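Elongation factor G (Thermus thermophilus, PDB 2DY1) binds GTP with a magnesium ion and, by its family, probably acts as a GTPase elongation factor in the translocation step of protein synthesis. Local coordinates at residues A97-L102 against E277-G282; H74-L79 against L267-L272; E123-P128 against P374-P379. One frame throughout, in Å; residues are numbered along the deposited sequence.

Contact 1. Residues A97-L102 against E277-G282; sequences AADAAL and ERFGDG
With chi1 at -177° and its chain extended all the way to NE, Arg278 is stretched straight from the last turn of helix 275-279 to the turn before strand 100-106, where Asp99 and Ala98 receive its guanidinium group. Asp99 turns its CG away from its own carbonyl carbon (chi1 -61°), which brings OD1 to the arginine. The two side chains form a salt bridge, Arg278 NH1 lying 2.8 Å from Asp99 OD1. The oxygen sits almost exactly in the guanidinium plane, but it is approached on its anti side and the two planes stand 84° apart, so NH1 alone bonds to the carboxylate and no paired, coplanar arrangement forms. The same NH1 makes a weak, bent bond to Ala98 O at 2.9 Å, and a water that accepts from Arg278 NH2 at 2.9 Å also lies within hydrogen-bonding distance of that carbonyl. In fold terms, the turn lies at the entry of a parallel strand of the P-loop GTPase sheet, and helix 275-279 leads on to the beta domain that follows. Arg304 of that domain takes the other carboxylate oxygen, Asp99 OD2, so the aspartate is gripped by two arginines. Phe279 lays its CZ over one face of the guanidinium, 3.5 Å above the plane and offset toward the rim, while its ring edge meets Asp99 with CE2 3.6 Å from OD1. Leu127 and Pro374 also touch the arginine side chain. Replacing Arg278 by a leucine would probably leave Asp99 OD1 without its charged mate and the Ala98 carbonyl without its direct side-chain donor.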
ATOM      1  N   ALA A  97       8.984  -2.117  10.660  1.00  9.74           N
ATOM      2  CA  ALA A  97       9.516  -1.564  11.884  1.00  8.72           C
ATOM      3  C   ALA A  97       9.515  -2.463  13.093  1.00  8.85           C
ATOM      4  O   ALA A  97      10.187  -2.168  14.059  1.00 11.88           O
ATOM      5  CB  ALA A  97       8.738  -0.280  12.236  1.00 10.26           C
ATOM      6  N   ALA A  98       8.756  -3.554  13.049  1.00 10.81           N
ATOM      7  CA  ALA A  98       8.625  -4.420  14.223  1.00  9.39           C
ATOM      8  C   ALA A  98       9.376  -5.727  14.089  1.00  8.74           C
ATOM      9  O   ALA A  98       9.788  -6.077  12.996  1.00  9.66           O
ATOM     10  CB  ALA A  98       7.145  -4.715  14.462  1.00 11.62           C
ATOM     11  N   ASP A  99       9.513  -6.433  15.210  1.00  8.89           N
ATOM     12  CA  ASP A  99      10.183  -7.723  15.207  1.00  9.20           C
ATOM     13  C   ASP A  99       9.178  -8.876  15.304  1.00 12.55           C
ATOM     14  O   ASP A  99       9.571 -10.054  15.292  1.00 12.34           O
ATOM     15  CB  ASP A  99      11.194  -7.815  16.363  1.00 10.53           C
ATOM     16  CG  ASP A  99      12.283  -6.761  16.270  1.00  8.82           C
ATOM     17  OD1 ASP A  99      12.584  -6.312  15.146  1.00 11.04           O
ATOM     18  OD2 ASP A  99      12.841  -6.391  17.334  1.00 12.12           O
ATOM     19  N   ALA A 100       7.886  -8.550  15.391  1.00  9.81           N
ATOM     20  CA  ALA A 100       6.832  -9.572  15.468  1.00 10.80           C
ATOM     21  C   ALA A 100       5.512  -8.898  15.145  1.00  9.54           C
ATOM     22  O   ALA A 100       5.388  -7.676  15.283  1.00 10.35           O
ATOM     23  CB  ALA A 100       6.763 -10.180  16.863  1.00 13.44           C
ATOM     24  N   ALA A 101       4.540  -9.702  14.714  1.00 10.51           N
ATOM     25  CA  ALA A 101       3.219  -9.179  14.394  1.00  9.16           C
ATOM     26  C   ALA A 101       2.181  -9.761  15.351  1.00 11.76           C
ATOM     27  O   ALA A 101       2.168 -10.961  15.594  1.00 13.48           O
ATOM     28  CB  ALA A 101       2.852  -9.552  12.975  1.00 10.77           C
ATOM     29  N   LEU A 102       1.345  -8.897  15.920  1.00  8.94           N
ATOM     30  CA  LEU A 102       0.236  -9.318  16.782  1.00 10.19           C
ATOM     31  C   LEU A 102      -0.948  -9.112  15.849  1.00  9.36           C
ATOM     32  O   LEU A 102      -1.237  -7.984  15.447  1.00 10.17           O
ATOM     33  CB  LEU A 102       0.118  -8.409  18.010  1.00  9.13           C
ATOM     34  CG  LEU A 102      -1.137  -8.608  18.880  1.00 10.15           C
ATOM     35  CD1 LEU A 102      -1.212 -10.079  19.400  1.00 12.12           C
ATOM     36  CD2 LEU A 102      -1.094  -7.639  20.085  1.00  8.74           C
ATOM     37  N   GLU A 277      17.573 -10.844  20.037  1.00 14.50           N
ATOM     38  CA  GLU A 277      17.354 -12.166  19.476  1.00 15.66           C
ATOM     39  C   GLU A 277      17.207 -12.135  17.950  1.00 21.40           C
ATOM     40  O   GLU A 277      17.440 -13.136  17.274  1.00 24.92           O
ATOM     41  CB  GLU A 277      16.118 -12.813  20.119  1.00 16.61           C
ATOM     42  CG  GLU A 277      16.363 -13.225  21.558  1.00 16.91           C
ATOM     43  CD  GLU A 277      15.131 -13.748  22.271  1.00 27.03           C
ATOM     44  OE1 GLU A 277      15.244 -14.778  22.965  1.00 32.69           O
ATOM     45  OE2 GLU A 277      14.060 -13.125  22.166  1.00 20.93           O
ATOM     46  N   ARG A 278      16.828 -10.990  17.393  1.00 16.69           N
ATOM     47  CA  ARG A 278      16.676 -10.903  15.957  1.00 18.07           C
ATOM     48  C   ARG A 278      17.925 -10.402  15.226  1.00 17.90           C
ATOM     49  O   ARG A 278      18.358 -10.999  14.235  1.00 22.40           O
ATOM     50  CB  ARG A 278      15.495  -9.979  15.601  1.00 14.27           C
ATOM     51  CG  ARG A 278      15.252  -9.909  14.113  1.00 14.49           C
ATOM     52  CD  ARG A 278      14.117  -8.953  13.769  1.00 13.45           C
ATOM     53  NE  ARG A 278      13.843  -8.925  12.332  1.00 17.92           N
ATOM     54  CZ  ARG A 278      13.028  -8.039  11.760  1.00 17.43           C
ATOM     55  NH1 ARG A 278      12.438  -7.123  12.518  1.00 12.08           N
ATOM     56  NH2 ARG A 278      12.778  -8.092  10.458  1.00 17.03           N
ATOM     57  N   PHE A 279      18.509  -9.330  15.749  1.00 14.67           N
ATOM     58  CA  PHE A 279      19.662  -8.647  15.142  1.00 16.10           C
ATOM     59  C   PHE A 279      20.996  -8.836  15.836  1.00 19.41           C
ATOM     60  O   PHE A 279      22.023  -8.420  15.290  1.00 21.93           O
ATOM     61  CB  PHE A 279      19.417  -7.133  15.113  1.00 17.73           C
ATOM     62  CG  PHE A 279      18.302  -6.713  14.207  1.00 15.80           C
ATOM     63  CD1 PHE A 279      18.509  -6.575  12.845  1.00 19.29           C
ATOM     64  CD2 PHE A 279      17.025  -6.509  14.718  1.00 15.50           C
ATOM     65  CE1 PHE A 279      17.440  -6.241  11.993  1.00 20.17           C
ATOM     66  CE2 PHE A 279      15.972  -6.187  13.879  1.00 14.84           C
ATOM     67  CZ  PHE A 279      16.170  -6.054  12.532  1.00 15.96           C
ATOM     68  N   GLY A 280      20.978  -9.422  17.028  1.00 18.34           N
ATOM     69  CA  GLY A 280      22.206  -9.570  17.789  1.00 22.37           C
ATOM     70  C   GLY A 280      22.593  -8.198  18.333  1.00 25.68           C
ATOM     71  O   GLY A 280      21.841  -7.224  18.182  1.00 20.83           O
ATOM     72  N   ASP A 281      23.751  -8.106  18.976  1.00 25.92           N
ATOM     73  CA  ASP A 281      24.207  -6.829  19.517  1.00 28.32           C
ATOM     74  C   ASP A 281      25.188  -6.244  18.519  1.00 27.44           C
ATOM     75  O   ASP A 281      25.771  -6.965  17.710  1.00 30.86           O
ATOM     76  CB  ASP A 281      24.894  -7.013  20.878  1.00 39.58           C
ATOM     77  CG  ASP A 281      23.925  -7.428  21.975  1.00 49.93           C
ATOM     78  OD1 ASP A 281      22.933  -6.701  22.207  1.00 53.62           O
ATOM     79  OD2 ASP A 281      24.159  -8.481  22.610  1.00 57.31           O
ATOM     80  N   GLY A 282      25.355  -4.930  18.555  1.00 20.60           N
ATOM     81  CA  GLY A 282      26.265  -4.313  17.615  1.00 25.82           C
ATOM     82  C   GLY A 282      26.041  -2.827  17.479  1.00 20.66           C
ATOM     83  O   GLY A 282      25.303  -2.226  18.269  1.00 21.22           O
TER
HETATM   84  O   HOH W   1      10.634  -6.115  10.155  1.00 13.12           O

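Contact 2. Residues H74-L79 against L267-L272; sequences HRVFLL and LILEAL
Leu269 and Ile268, neighbours on helix 261-271, both meet strand 74-80: Leu269 touches His74 and Val76, and Ile268 touches Val76. Leu269, its CG anti to the carbonyl carbon (chi1 -69°), presents both methyls: CD2 lies 3.8 Å from His74 CB and 3.9 Å from Val76 CG2, inserted between the two residues, while CD1 reaches His74 CB and approaches the imidazole obliquely. Val76 has CG1 anti to its backbone N (chi1 173°), an orientation that sends both methyls to the helix. Ile268 answers with its CG2 branch, which stands 4.1 Å from Val76 CG1 and equally far from Val76 CG2. The axes of strand 74-79 and helix 267-271 run nearly perpendicular, at 98°, and pass 9.8 Å apart. This is the layered packing of a P-loop GTPase domain, a helix laid against one face of the central sheet, and the alternation of the strand explains why His74 and Val76 face the helix whereas Arg75 and Phe77 point to the other side. There Phe77 meets the ring of Phe346. Farther along the same helical face, Ile268 also touches Met130 of strand 129-134, extending the apolar layer across the sheet. His74, which is partly exposed, has ND1 in a weak hydrogen bond with Met8 N.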
ATOM      1  N   HIS A  74       9.562  -3.390  31.931  1.00 14.27           N
ATOM      2  CA  HIS A  74       9.722  -3.883  30.559  1.00 12.36           C
ATOM      3  C   HIS A  74       9.024  -2.902  29.618  1.00 14.89           C
ATOM      4  O   HIS A  74       8.114  -2.189  30.026  1.00 16.04           O
ATOM      5  CB  HIS A  74       9.061  -5.252  30.413  1.00 14.96           C
ATOM      6  CG  HIS A  74       9.482  -6.235  31.458  1.00 22.45           C
ATOM      7  ND1 HIS A  74      10.786  -6.657  31.598  1.00 35.05           N
ATOM      8  CD2 HIS A  74       8.778  -6.855  32.433  1.00 27.05           C
ATOM      9  CE1 HIS A  74      10.869  -7.494  32.617  1.00 33.03           C
ATOM     10  NE2 HIS A  74       9.664  -7.631  33.142  1.00 32.29           N
ATOM     11  N   ARG A  75       9.456  -2.868  28.363  1.00 12.12           N
ATOM     12  CA  ARG A  75       8.870  -1.960  27.393  1.00 10.16           C
ATOM     13  C   ARG A  75       8.409  -2.688  26.149  1.00 16.90           C
ATOM     14  O   ARG A  75       9.109  -3.555  25.613  1.00 15.82           O
ATOM     15  CB  ARG A  75       9.897  -0.897  26.987  1.00 14.13           C
ATOM     16  CG  ARG A  75      10.220   0.100  28.100  1.00 17.33           C
ATOM     17  CD  ARG A  75      11.321   1.043  27.646  1.00 25.51           C
ATOM     18  NE  ARG A  75      11.497   2.199  28.526  1.00 40.30           N
ATOM     19  CZ  ARG A  75      11.977   2.146  29.765  1.00 43.13           C
ATOM     20  NH1 ARG A  75      12.339   0.984  30.297  1.00 47.35           N
ATOM     21  NH2 ARG A  75      12.093   3.261  30.475  1.00 49.98           N
ATOM     22  N   VAL A  76       7.198  -2.374  25.710  1.00 10.62           N
ATOM     23  CA  VAL A  76       6.713  -2.946  24.473  1.00  9.41           C
ATOM     24  C   VAL A  76       6.330  -1.767  23.612  1.00 12.09           C
ATOM     25  O   VAL A  76       5.439  -1.003  23.980  1.00 12.03           O
ATOM     26  CB  VAL A  76       5.489  -3.862  24.684  1.00 10.77           C
ATOM     27  CG1 VAL A  76       4.926  -4.294  23.337  1.00 12.38           C
ATOM     28  CG2 VAL A  76       5.914  -5.075  25.517  1.00 12.93           C
ATOM     29  N   PHE A  77       7.041  -1.586  22.496  1.00 10.08           N
ATOM     30  CA  PHE A  77       6.686  -0.491  21.590  1.00 10.00           C
ATOM     31  C   PHE A  77       5.695  -1.113  20.636  1.00 11.13           C
ATOM     32  O   PHE A  77       6.072  -1.872  19.749  1.00 10.80           O
ATOM     33  CB  PHE A  77       7.929   0.048  20.883  1.00  9.67           C
ATOM     34  CG  PHE A  77       8.827   0.832  21.803  1.00  9.67           C
ATOM     35  CD1 PHE A  77       9.739   0.172  22.618  1.00 13.64           C
ATOM     36  CD2 PHE A  77       8.691   2.215  21.933  1.00 11.10           C
ATOM     37  CE1 PHE A  77      10.500   0.864  23.568  1.00 11.99           C
ATOM     38  CE2 PHE A  77       9.449   2.919  22.879  1.00 13.65           C
ATOM     39  CZ  PHE A  77      10.350   2.244  23.700  1.00 10.48           C
ATOM     40  N   LEU A  78       4.418  -0.762  20.823  1.00 10.12           N
ATOM     41  CA  LEU A  78       3.325  -1.331  20.033  1.00  8.62           C
ATOM     42  C   LEU A  78       2.931  -0.364  18.933  1.00  9.50           C
ATOM     43  O   LEU A  78       2.658   0.800  19.199  1.00 10.51           O
ATOM     44  CB  LEU A  78       2.119  -1.601  20.951  1.00  9.56           C
ATOM     45  CG  LEU A  78       0.914  -2.338  20.347  1.00 10.62           C
ATOM     46  CD1 LEU A  78       1.312  -3.779  19.980  1.00 13.07           C
ATOM     47  CD2 LEU A  78      -0.239  -2.346  21.367  1.00 14.18           C
ATOM     48  N   LEU A  79       2.914  -0.853  17.699  1.00  9.40           N
ATOM     49  CA  LEU A  79       2.543   0.001  16.563  1.00  9.00           C
ATOM     50  C   LEU A  79       1.119  -0.386  16.162  1.00 10.46           C
ATOM     51  O   LEU A  79       0.896  -1.468  15.627  1.00 11.35           O
ATOM     52  CB  LEU A  79       3.515  -0.224  15.407  1.00 10.39           C
ATOM     53  CG  LEU A  79       4.989  -0.163  15.847  1.00 13.56           C
ATOM     54  CD1 LEU A  79       5.904  -0.350  14.639  1.00 14.04           C
ATOM     55  CD2 LEU A  79       5.277   1.184  16.510  1.00 17.66           C
ATOM     56  N   LEU A 267       2.038 -12.026  27.900  1.00 11.53           N
ATOM     57  CA  LEU A 267       2.276 -13.040  26.876  1.00 12.33           C
ATOM     58  C   LEU A 267       3.162 -12.495  25.751  1.00 15.54           C
ATOM     59  O   LEU A 267       3.974 -13.228  25.197  1.00 12.53           O
ATOM     60  CB  LEU A 267       0.942 -13.566  26.327  1.00 12.14           C
ATOM     61  CG  LEU A 267       0.995 -14.622  25.227  1.00 12.31           C
ATOM     62  CD1 LEU A 267       1.692 -15.882  25.740  1.00 14.91           C
ATOM     63  CD2 LEU A 267      -0.426 -14.952  24.781  1.00 13.97           C
ATOM     64  N   ILE A 268       3.005 -11.217  25.398  1.00 10.87           N
ATOM     65  CA  ILE A 268       3.854 -10.619  24.372  1.00 10.18           C
ATOM     66  C   ILE A 268       5.312 -10.716  24.826  1.00 13.64           C
ATOM     67  O   ILE A 268       6.195 -11.113  24.046  1.00 13.58           O
ATOM     68  CB  ILE A 268       3.454  -9.145  24.145  1.00 11.80           C
ATOM     69  CG1 ILE A 268       2.185  -9.106  23.291  1.00 11.88           C
ATOM     70  CG2 ILE A 268       4.590  -8.371  23.477  1.00 15.55           C
ATOM     71  CD1 ILE A 268       1.464  -7.734  23.278  1.00 14.47           C
ATOM     72  N   LEU A 269       5.567 -10.361  26.084  1.00 13.78           N
ATOM     73  CA  LEU A 269       6.925 -10.419  26.619  1.00 12.34           C
ATOM     74  C   LEU A 269       7.439 -11.853  26.650  1.00 14.93           C
ATOM     75  O   LEU A 269       8.580 -12.134  26.276  1.00 17.36           O
ATOM     76  CB  LEU A 269       6.962  -9.804  28.028  1.00 13.35           C
ATOM     77  CG  LEU A 269       6.737  -8.293  27.991  1.00 13.96           C
ATOM     78  CD1 LEU A 269       6.265  -7.819  29.361  1.00 18.49           C
ATOM     79  CD2 LEU A 269       8.038  -7.567  27.560  1.00 14.60           C
ATOM     80  N   GLU A 270       6.587 -12.779  27.058  1.00 13.65           N
ATOM     81  CA  GLU A 270       7.008 -14.169  27.144  1.00 16.04           C
ATOM     82  C   GLU A 270       7.228 -14.882  25.813  1.00 17.64           C
ATOM     83  O   GLU A 270       8.163 -15.674  25.662  1.00 16.39           O
ATOM     84  CB  GLU A 270       5.972 -14.950  27.957  1.00 19.06           C
ATOM     85  CG  GLU A 270       6.167 -16.454  27.935  1.00 24.11           C
ATOM     86  CD  GLU A 270       5.042 -17.188  28.645  1.00 37.56           C
ATOM     87  OE1 GLU A 270       3.951 -16.592  28.806  1.00 35.44           O
ATOM     88  OE2 GLU A 270       5.243 -18.361  29.026  1.00 35.55           O
ATOM     89  N   ALA A 271       6.375 -14.595  24.837  1.00 10.56           N
ATOM     90  CA  ALA A 271       6.433 -15.267  23.549  1.00 11.55           C
ATOM     91  C   ALA A 271       7.180 -14.646  22.381  1.00 13.89           C
ATOM     92  O   ALA A 271       7.723 -15.365  21.550  1.00 15.82           O
ATOM     93  CB  ALA A 271       5.000 -15.587  23.099  1.00 16.56           C
ATOM     94  N   LEU A 272       7.195 -13.322  22.298  1.00 10.59           N
ATOM     95  CA  LEU A 272       7.800 -12.667  21.156  1.00  9.99           C
ATOM     96  C   LEU A 272       9.255 -12.332  21.391  1.00 11.35           C
ATOM     97  O   LEU A 272       9.674 -12.135  22.524  1.00 12.80           O
ATOM     98  CB  LEU A 272       6.964 -11.436  20.788  1.00 10.69           C
ATOM     99  CG  LEU A 272       5.495 -11.826  20.537  1.00 10.71           C
ATOM    100  CD1 LEU A 272       4.724 -10.553  20.142  1.00 13.51           C
ATOM    101  CD2 LEU A 272       5.362 -12.877  19.435  1.00 10.08           C
TER

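Contact 3. Residues E123-P128 against P374-P379; sequences ERLGLP and PFARLP
Leu125 carries this contact: its CD2 methyl is set against the side chains of Pro374 and Ala376 and the backbone carbonyl of Phe375. Just before it in the chain, Glu123 belongs to the closing turn of helix 113-124 and turns its carboxylate to Arg129, with which it forms a salt bridge. Arg124 follows, its CB directed to the 374-379 segment, yet its guanidinium stays apart from that of Arg377: the two NH2 atoms, of Arg124 and Arg377, are 5.9 Å from each other, and Arg92 brings a further positive charge close to Arg124. Leu125 comes next. With CG anti to its carbonyl carbon (chi1 -77°) and chi2 at 165°, the chain swings CD2 out to the partner segment, although the bond from CA to CB does not itself aim there. The nearest atom is polar, for Leu125 CD2 lies 3.6 Å from Phe375 O, and the methyl rests beside the peptide that joins Phe375 to Ala376. On the apolar side, Ala376 CB stands 4.3 Å from Leu125 CD2 and Pro374 CB 4.5 Å from the same methyl, so three consecutive residues border one branch. Ala376 N is held by Glu96 OE1, which fixes the strip on helix 88-97, whose Leu95 also touches Leu125. Gly126 then leaves the helical path with positive phi (77°), and Gly126 N bonds to Glu123 O at 2.9 Å. Leu127 and Pro128 carry the chain on toward strand 129-134, with Leu127 resting on Arg278. The helix end is thus a Schellman motif, closing a helix of the P-loop GTPase domain where the extended loop that runs from strand 361-363 to strand 383-389 passes over it.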
ATOM      1  N   GLU A 123       4.891 -12.762   7.132  1.00 16.06           N
ATOM      2  CA  GLU A 123       5.593 -13.988   6.749  1.00 21.56           C
ATOM      3  C   GLU A 123       6.789 -13.677   5.848  1.00 18.94           C
ATOM      4  O   GLU A 123       7.897 -14.189   6.084  1.00 20.72           O
ATOM      5  CB  GLU A 123       4.608 -14.938   6.053  1.00 22.14           C
ATOM      6  CG  GLU A 123       4.984 -16.412   6.130  1.00 42.16           C
ATOM      7  CD  GLU A 123       3.781 -17.324   5.929  1.00 50.05           C
ATOM      8  OE1 GLU A 123       3.144 -17.245   4.853  1.00 53.47           O
ATOM      9  OE2 GLU A 123       3.464 -18.111   6.850  1.00 53.09           O
ATOM     10  N   ARG A 124       6.588 -12.824   4.843  1.00 18.39           N
ATOM     11  CA  ARG A 124       7.665 -12.470   3.918  1.00 19.83           C
ATOM     12  C   ARG A 124       8.799 -11.737   4.619  1.00 19.11           C
ATOM     13  O   ARG A 124       9.946 -11.831   4.204  1.00 19.52           O
ATOM     14  CB  ARG A 124       7.137 -11.634   2.743  1.00 23.35           C
ATOM     15  CG  ARG A 124       6.172 -12.393   1.827  1.00 36.00           C
ATOM     16  CD  ARG A 124       6.102 -11.771   0.434  1.00 38.39           C
ATOM     17  NE  ARG A 124       5.637 -10.386   0.455  1.00 42.64           N
ATOM     18  CZ  ARG A 124       4.506  -9.963  -0.104  1.00 43.86           C
ATOM     19  NH1 ARG A 124       3.714 -10.818  -0.734  1.00 41.02           N
ATOM     20  NH2 ARG A 124       4.166  -8.680  -0.036  1.00 39.28           N
ATOM     21  N   LEU A 125       8.476 -11.002   5.679  1.00 15.07           N
ATOM     22  CA  LEU A 125       9.494 -10.293   6.457  1.00 13.95           C
ATOM     23  C   LEU A 125      10.179 -11.229   7.443  1.00 16.72           C
ATOM     24  O   LEU A 125      11.141 -10.841   8.100  1.00 19.58           O
ATOM     25  CB  LEU A 125       8.870  -9.121   7.229  1.00 14.26           C
ATOM     26  CG  LEU A 125       8.567  -7.896   6.366  1.00 14.02           C
ATOM     27  CD1 LEU A 125       7.629  -6.982   7.123  1.00 13.94           C
ATOM     28  CD2 LEU A 125       9.854  -7.138   6.020  1.00 16.63           C
ATOM     29  N   GLY A 126       9.667 -12.455   7.554  1.00 15.91           N
ATOM     30  CA  GLY A 126      10.248 -13.430   8.464  1.00 17.20           C
ATOM     31  C   GLY A 126       9.880 -13.186   9.911  1.00 19.00           C
ATOM     32  O   GLY A 126      10.606 -13.577  10.829  1.00 20.11           O
ATOM     33  N   LEU A 127       8.731 -12.551  10.119  1.00 13.60           N
ATOM     34  CA  LEU A 127       8.293 -12.229  11.461  1.00 10.78           C
ATOM     35  C   LEU A 127       7.447 -13.240  12.200  1.00 12.33           C
ATOM     36  O   LEU A 127       6.555 -13.836  11.620  1.00 13.37           O
ATOM     37  CB  LEU A 127       7.451 -10.941  11.445  1.00  9.56           C
ATOM     38  CG  LEU A 127       8.089  -9.663  10.892  1.00 12.06           C
ATOM     39  CD1 LEU A 127       7.093  -8.492  11.126  1.00 14.40           C
ATOM     40  CD2 LEU A 127       9.419  -9.387  11.570  1.00 17.82           C
ATOM     41  N   PRO A 128       7.716 -13.425  13.500  1.00 11.20           N
ATOM     42  CA  PRO A 128       6.931 -14.335  14.334  1.00 11.30           C
ATOM     43  C   PRO A 128       5.531 -13.700  14.365  1.00 14.86           C
ATOM     44  O   PRO A 128       5.388 -12.474  14.212  1.00 13.19           O
ATOM     45  CB  PRO A 128       7.582 -14.212  15.702  1.00 14.59           C
ATOM     46  CG  PRO A 128       9.052 -14.004  15.332  1.00 16.03           C
ATOM     47  CD  PRO A 128       8.948 -13.002  14.203  1.00 11.50           C
ATOM     48  N   PRO A 374      15.354  -4.679   7.224  1.00 13.34           N
ATOM     49  CA  PRO A 374      14.014  -5.155   6.845  1.00 12.81           C
ATOM     50  C   PRO A 374      13.430  -4.268   5.749  1.00 13.59           C
ATOM     51  O   PRO A 374      13.596  -3.047   5.768  1.00 15.29           O
ATOM     52  CB  PRO A 374      13.215  -5.036   8.149  1.00 16.42           C
ATOM     53  CG  PRO A 374      14.283  -5.179   9.227  1.00 17.49           C
ATOM     54  CD  PRO A 374      15.438  -4.391   8.667  1.00 15.36           C
ATOM     55  N   PHE A 375      12.740  -4.866   4.788  1.00 13.67           N
ATOM     56  CA  PHE A 375      12.175  -4.077   3.716  1.00 11.54           C
ATOM     57  C   PHE A 375      10.915  -4.730   3.191  1.00 13.76           C
ATOM     58  O   PHE A 375      10.909  -5.915   2.858  1.00 15.19           O
ATOM     59  CB  PHE A 375      13.174  -3.949   2.554  1.00 14.11           C
ATOM     60  CG  PHE A 375      12.729  -2.993   1.482  1.00 13.96           C
ATOM     61  CD1 PHE A 375      13.006  -1.644   1.600  1.00 16.17           C
ATOM     62  CD2 PHE A 375      11.965  -3.434   0.405  1.00 16.20           C
ATOM     63  CE1 PHE A 375      12.523  -0.731   0.660  1.00 18.72           C
ATOM     64  CE2 PHE A 375      11.475  -2.519  -0.542  1.00 17.08           C
ATOM     65  CZ  PHE A 375      11.753  -1.181  -0.409  1.00 18.33           C
ATOM     66  N   ALA A 376       9.843  -3.943   3.132  1.00 15.33           N
ATOM     67  CA  ALA A 376       8.585  -4.417   2.587  1.00 15.67           C
ATOM     68  C   ALA A 376       8.238  -3.458   1.460  1.00 15.69           C
ATOM     69  O   ALA A 376       7.999  -2.261   1.687  1.00 16.48           O
ATOM     70  CB  ALA A 376       7.488  -4.412   3.656  1.00 19.61           C
ATOM     71  N   ARG A 377       8.240  -3.989   0.241  1.00 13.79           N
ATOM     72  CA  ARG A 377       7.943  -3.230  -0.960  1.00 15.42           C
ATOM     73  C   ARG A 377       6.485  -2.772  -0.942  1.00 16.01           C
ATOM     74  O   ARG A 377       5.624  -3.508  -0.487  1.00 18.36           O
ATOM     75  CB  ARG A 377       8.166  -4.133  -2.177  1.00 18.41           C
ATOM     76  CG  ARG A 377       8.085  -3.460  -3.534  1.00 24.90           C
ATOM     77  CD  ARG A 377       8.085  -4.519  -4.634  1.00 22.60           C
ATOM     78  NE  ARG A 377       6.857  -5.298  -4.575  1.00 32.62           N
ATOM     79  CZ  ARG A 377       5.741  -4.960  -5.214  1.00 32.31           C
ATOM     80  NH1 ARG A 377       5.708  -3.867  -5.976  1.00 37.22           N
ATOM     81  NH2 ARG A 377       4.652  -5.694  -5.064  1.00 35.33           N
ATOM     82  N   LEU A 378       6.221  -1.554  -1.410  1.00 15.94           N
ATOM     83  CA  LEU A 378       4.843  -1.086  -1.522  1.00 15.70           C
ATOM     84  C   LEU A 378       4.387  -1.306  -2.970  1.00 15.91           C
ATOM     85  O   LEU A 378       5.106  -0.970  -3.914  1.00 22.44           O
ATOM     86  CB  LEU A 378       4.725   0.404  -1.202  1.00 18.41           C
ATOM     87  CG  LEU A 378       5.104   0.880   0.200  1.00 19.76           C
ATOM     88  CD1 LEU A 378       4.673   2.322   0.339  1.00 17.84           C
ATOM     89  CD2 LEU A 378       4.419   0.041   1.263  1.00 18.85           C
ATOM     90  N   PRO A 379       3.203  -1.913  -3.163  1.00 16.88           N
ATOM     91  CA  PRO A 379       2.684  -2.143  -4.514  1.00 14.16           C
ATOM     92  C   PRO A 379       2.380  -0.759  -5.085  1.00 17.18           C
ATOM     93  O   PRO A 379       2.026   0.138  -4.338  1.00 15.72           O
ATOM     94  CB  PRO A 379       1.394  -2.930  -4.269  1.00 19.78           C
ATOM     95  CG  PRO A 379       1.571  -3.520  -2.881  1.00 30.57           C
ATOM     96  CD  PRO A 379       2.283  -2.425  -2.138  1.00 17.38           C
TER

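Overall arrangement
All three contacts gather round the GTPase domain, and their segments interleave along the chain: 74-79, 97-102, 123-128, 267-272, 277-282, 374-379. Contacts 1 and 2 lie about 11 Å apart between centres and reach the same ten-stranded sheet, with helices 261-271 and 275-279 following each other; Ala100 touches Leu272 and Leu102 touches Ile268. Contact 3 lies, between centres, about 13 Å from contact 1 and about 20 Å from contact 2; a probable backbone hydrogen bond from Ala101 N to Pro128 O and Arg278 against Pro374 join it to contact 1. Contact 2 is internal to the nucleotide-binding domain; contacts 1 and 3 tie it to chain before strand 285-294 and after strand 361-363 of the beta domain.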